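Local coordinates for protein toxin PAU_02230 (Photorhabdus asymbiotica subsp. asymbiotica ATCC 43949, PDB 6HV6) that is a bacterial toxin, known as PaTox, whose modelled part is a mixed helix-and-strand chain with a six-stranded antiparallel sheet, at residues 279-284 with 290-295; 305-310 with 324-329. The protein carries 1 engineered substitution. All coordinates share one frame; numbering follows the deposited sequence.

Contact 1 of 2, residues 279-284 with 290-295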
# COMPACT_ATOMS: atom_id res chain seq x y z
N ILE A 279 1.70 -6.81 26.52
CA ILE A 279 1.18 -7.12 25.19
C ILE A 279 0.15 -6.04 24.88
O ILE A 279 -0.99 -6.10 25.37
CB ILE A 279 0.56 -8.52 25.11
CG1 ILE A 279 1.59 -9.58 25.48
CG2 ILE A 279 0.02 -8.79 23.70
CD1 ILE A 279 1.01 -10.99 25.58
N SER A 280 0.53 -5.04 24.09
CA SER A 280 -0.42 -3.99 23.78
C SER A 280 -0.04 -3.34 22.46
O SER A 280 1.08 -3.46 21.97
CB SER A 280 -0.49 -2.95 24.91
OG SER A 280 0.79 -2.44 25.20
N SER A 281 -1.02 -2.65 21.88
CA SER A 281 -0.87 -2.07 20.56
C SER A 281 -1.47 -0.68 20.57
O SER A 281 -2.44 -0.40 21.28
CB SER A 281 -1.54 -2.93 19.48
OG SER A 281 -0.97 -4.22 19.43
N VAL A 282 -0.87 0.19 19.77
CA VAL A 282 -1.26 1.58 19.66
C VAL A 282 -1.48 1.88 18.18
O VAL A 282 -0.59 1.65 17.36
CB VAL A 282 -0.20 2.52 20.26
CG1 VAL A 282 -0.54 3.96 19.98
CG2 VAL A 282 -0.06 2.28 21.77
N ARG A 283 -2.67 2.36 17.85
CA ARG A 283 -2.94 2.80 16.49
C ARG A 283 -2.32 4.17 16.28
O ARG A 283 -2.43 5.06 17.14
CB ARG A 283 -4.45 2.83 16.23
CG ARG A 283 -4.82 3.18 14.78
CD ARG A 283 -6.32 3.35 14.60
NE ARG A 283 -6.75 4.66 15.08
CZ ARG A 283 -7.56 4.87 16.11
NH1 ARG A 283 -8.07 3.85 16.78
NH2 ARG A 283 -7.86 6.11 16.45
N VAL A 284 -1.65 4.36 15.15
CA VAL A 284 -1.03 5.63 14.78
C VAL A 284 -1.86 6.27 13.68
O VAL A 284 -1.94 5.73 12.57
CB VAL A 284 0.43 5.45 14.32
CG1 VAL A 284 1.07 6.83 14.04
CG2 VAL A 284 1.24 4.73 15.39
N THR A 290 -2.82 5.20 8.32
CA THR A 290 -2.88 4.59 9.64
C THR A 290 -1.73 3.61 9.76
O THR A 290 -1.40 2.91 8.80
CB THR A 290 -4.21 3.86 9.86
OG1 THR A 290 -5.30 4.75 9.63
CG2 THR A 290 -4.29 3.29 11.30
N MET A 291 -1.12 3.57 10.93
CA MET A 291 -0.03 2.64 11.17
C MET A 291 -0.23 2.05 12.56
O MET A 291 -1.24 2.31 13.23
CB MET A 291 1.32 3.35 11.00
CG MET A 291 1.60 3.85 9.56
SD MET A 291 2.84 5.15 9.58
CE MET A 291 1.87 6.51 10.21
N LEU A 292 0.74 1.29 13.03
CA LEU A 292 0.55 0.55 14.26
C LEU A 292 1.90 0.35 14.92
O LEU A 292 2.89 0.06 14.24
CB LEU A 292 -0.10 -0.81 13.98
CG LEU A 292 -0.21 -1.77 15.16
CD1 LEU A 292 -1.42 -1.38 15.97
CD2 LEU A 292 -0.31 -3.20 14.63
N ILE A 293 1.95 0.50 16.25
CA ILE A 293 3.13 0.12 17.01
C ILE A 293 2.69 -0.76 18.16
O ILE A 293 1.61 -0.56 18.74
CB ILE A 293 3.95 1.33 17.50
CG1 ILE A 293 3.12 2.26 18.36
CG2 ILE A 293 4.49 2.12 16.31
CD1 ILE A 293 3.79 3.61 18.59
N SER A 294 3.51 -1.76 18.48
CA SER A 294 3.09 -2.77 19.43
C SER A 294 4.28 -3.20 20.27
O SER A 294 5.44 -3.04 19.88
CB SER A 294 2.49 -3.99 18.72
OG SER A 294 1.32 -3.62 18.01
N LYS A 295 3.96 -3.74 21.44
CA LYS A 295 4.89 -4.43 22.31
C LYS A 295 4.33 -5.84 22.50
O LYS A 295 3.17 -5.98 22.90
CB LYS A 295 5.04 -3.69 23.65
CG LYS A 295 5.93 -4.34 24.68
CD LYS A 295 6.00 -3.47 25.96
CE LYS A 295 6.94 -4.05 27.00
NZ LYS A 295 7.02 -3.18 28.22
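Ser281 and Ser294 face each other as a non-hydrogen-bonded antiparallel pair, and their hydroxyls are joined by a hydrogen bond, OG to OG 2.8 Å. In both residues OG sits anti to the carbonyl carbon (chi1 -61° in Ser281). Gln211 NE2 also bonds to Ser281 OG, so this buried hydroxyl has two partners. Beside the pair, Leu292 bends its CD1 back over the neighbouring strand. CD1 lies 3.4 Å from Val282 O and also touches the CB of Ser281. Farther along, Arg283 CG meets Thr290 CG2 at 3.5 Å. Arg283 NE makes a salt bridge with Asp285 and NH1 a hydrogen bond with Asn253.

The other face is mostly apolar. Ile293 holds CG1 between its backbone N and carbonyl carbon (chi1 58°), and CG1 packs on Val282 CB at 3.8 Å. Met291 CE lies 3.9 Å from Val284 CG1. Lys295 carries NZ to a salt bridge with Glu271.

Backbone bonds join Ser280 with Lys295, Val282 with Ile293 and Val284 with Met291, two to each pair. Val284 N reaches Met291 O at 2.8 Å from above the carbonyl plane. This is an antiparallel beta hairpin with a short connection, set within a larger sheet and backed by helix 199-211 on the face of Ser281 and Ser294.

Contact 2 of 2, residues 305-310 with 324-329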
# COMPACT_ATOMS: atom_id res chain seq x y z
N TYR A 305 9.39 -5.08 20.11
CA TYR A 305 8.73 -3.81 19.83
C TYR A 305 8.60 -3.70 18.31
O TYR A 305 9.61 -3.78 17.60
CB TYR A 305 9.52 -2.63 20.40
CG TYR A 305 9.79 -2.79 21.89
CD1 TYR A 305 10.92 -3.48 22.34
CD2 TYR A 305 8.90 -2.32 22.84
CE1 TYR A 305 11.16 -3.65 23.69
CE2 TYR A 305 9.13 -2.49 24.20
CZ TYR A 305 10.26 -3.16 24.62
OH TYR A 305 10.51 -3.34 25.96
N VAL A 306 7.38 -3.52 17.82
CA VAL A 306 7.08 -3.70 16.40
C VAL A 306 6.46 -2.43 15.84
O VAL A 306 5.53 -1.87 16.44
CB VAL A 306 6.13 -4.89 16.15
CG1 VAL A 306 5.98 -5.16 14.61
CG2 VAL A 306 6.61 -6.14 16.87
N PHE A 307 6.95 -1.98 14.69
CA PHE A 307 6.34 -0.91 13.92
C PHE A 307 5.78 -1.52 12.64
O PHE A 307 6.53 -2.07 11.84
CB PHE A 307 7.36 0.19 13.60
CG PHE A 307 6.86 1.25 12.64
CD1 PHE A 307 5.55 1.72 12.72
CD2 PHE A 307 7.70 1.78 11.68
CE1 PHE A 307 5.10 2.70 11.84
CE2 PHE A 307 7.25 2.77 10.80
CZ PHE A 307 5.95 3.22 10.88
N TYR A 308 4.46 -1.44 12.47
CA TYR A 308 3.79 -1.92 11.26
C TYR A 308 3.33 -0.71 10.45
O TYR A 308 2.44 0.04 10.89
CB TYR A 308 2.59 -2.81 11.59
CG TYR A 308 1.73 -3.20 10.38
CD1 TYR A 308 2.30 -3.52 9.16
CD2 TYR A 308 0.35 -3.25 10.47
CE1 TYR A 308 1.53 -3.90 8.07
CE2 TYR A 308 -0.43 -3.62 9.37
CZ TYR A 308 0.17 -3.94 8.19
OH TYR A 308 -0.60 -4.29 7.12
N ASP A 309 3.95 -0.50 9.29
CA ASP A 309 3.46 0.48 8.32
C ASP A 309 2.82 -0.29 7.17
O ASP A 309 3.54 -0.92 6.39
CB ASP A 309 4.57 1.38 7.80
CG ASP A 309 4.08 2.46 6.84
OD1 ASP A 309 2.92 2.42 6.40
OD2 ASP A 309 4.87 3.38 6.54
N PRO A 310 1.49 -0.26 7.04
CA PRO A 310 0.83 -0.97 5.93
C PRO A 310 1.40 -0.69 4.56
O PRO A 310 1.27 -1.54 3.67
CB PRO A 310 -0.62 -0.47 6.04
CG PRO A 310 -0.81 -0.30 7.53
CD PRO A 310 0.51 0.31 7.99
N ALA A 324 11.43 3.31 18.20
CA ALA A 324 10.97 4.69 18.17
C ALA A 324 11.87 5.57 17.31
O ALA A 324 11.38 6.47 16.62
CB ALA A 324 10.90 5.25 19.59
N ALA A 325 13.18 5.34 17.34
CA ALA A 325 14.06 6.10 16.46
C ALA A 325 13.73 5.82 15.00
O ALA A 325 13.66 6.74 14.18
CB ALA A 325 15.52 5.78 16.76
N PHE A 326 13.48 4.55 14.68
CA PHE A 326 13.12 4.19 13.31
C PHE A 326 11.79 4.83 12.92
O PHE A 326 11.66 5.41 11.84
CB PHE A 326 13.06 2.67 13.19
CG PHE A 326 12.66 2.20 11.84
CD1 PHE A 326 13.48 2.41 10.74
CD2 PHE A 326 11.46 1.54 11.65
CE1 PHE A 326 13.12 1.98 9.49
CE2 PHE A 326 11.08 1.10 10.38
CZ PHE A 326 11.91 1.32 9.31
N PHE A 327 10.79 4.73 13.79
CA PHE A 327 9.48 5.33 13.52
C PHE A 327 9.61 6.83 13.28
O PHE A 327 9.00 7.38 12.35
CB PHE A 327 8.53 5.03 14.68
CG PHE A 327 7.23 5.79 14.62
CD1 PHE A 327 6.13 5.27 13.94
CD2 PHE A 327 7.10 7.02 15.26
CE1 PHE A 327 4.93 5.97 13.88
CE2 PHE A 327 5.90 7.73 15.20
CZ PHE A 327 4.81 7.20 14.51
N GLN A 328 10.41 7.52 14.10
CA GLN A 328 10.56 8.96 13.90
C GLN A 328 11.23 9.27 12.56
O GLN A 328 10.83 10.21 11.86
CB GLN A 328 11.35 9.59 15.04
CG GLN A 328 11.56 11.09 14.83
CD GLN A 328 12.26 11.77 16.00
OE1 GLN A 328 13.16 11.20 16.61
NE2 GLN A 328 11.84 13.00 16.30
N LYS A 329 12.25 8.50 12.20
CA LYS A 329 12.89 8.69 10.90
C LYS A 329 11.89 8.49 9.76
O LYS A 329 11.90 9.24 8.77
CB LYS A 329 14.07 7.72 10.76
CG LYS A 329 14.82 7.82 9.45
CD LYS A 329 16.10 6.98 9.50
CE LYS A 329 15.81 5.48 9.47
NZ LYS A 329 17.07 4.69 9.65
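Phe327 points one edge of its ring at a face of Phe307. The stack is T-shaped, with ring centroids 5.1 Å apart and planes at 83°. The leading atom is Phe327 CD1. It comes down near the rim of the Phe307 ring and not over its centre. Phe327 CD1 lies 3.5 Å from Phe307 CE1 and 3.7 Å from Phe307 CZ. On the opposite face of Phe307 lies the backbone N of Asp309, farther from the ring and also toward the rim.

Apolar packing adds a second ring. Phe326 CE2 lies at the edge of the Phe307 ring, near that ring's plane. Phe326 CE2 is 3.7 Å from Phe307 CD2. Phe307 is therefore met from two directions, over a face by Phe327 and at the rim by Phe326. This probably limits how far its ring can turn. Phe307 has CG anti to the backbone N (chi1 172°), which carries the ring from the strand toward the helix. The two helix residues are consecutive and share this first torsion, yet their rings reach different parts of Phe307.

No hydrogen bond crosses between the two segments. A polar tie lies just beyond them: Asp309 OD2 bonds to Tyr334 OH, near the end of the same helix.

Strand 304-309 lies between strands 289-296 and 313-317 in the sheet, and helix 320-334 packs over one face of it. Phe326 touches Ala315 and makes an edge-to-face pair with Trp173 of the long helix 144-176, while Phe327 reaches the loop at Leu267.

In the fold
Contacts 1 and 2 follow one another along the chain, and their centres are about 10 Å apart. They meet where strands 289-296 and 304-309 run side by side. The backbone there is probably hydrogen-bonded, Leu292 O to Tyr308 N at 2.8 Å and Ser294 O to Val306 N at 2.9 Å. Met291 and Ile293 of contact 1 also reach Phe307, so the apolar face of the hairpin continues into the aromatic cluster under helix 320-334. Helix 199-211 lies on the other side of the sheet. A bound HEPES molecule (EPE), probably from the crystallisation liquor, is hydrogen-bonded to Thr290 OG1 in contact 1.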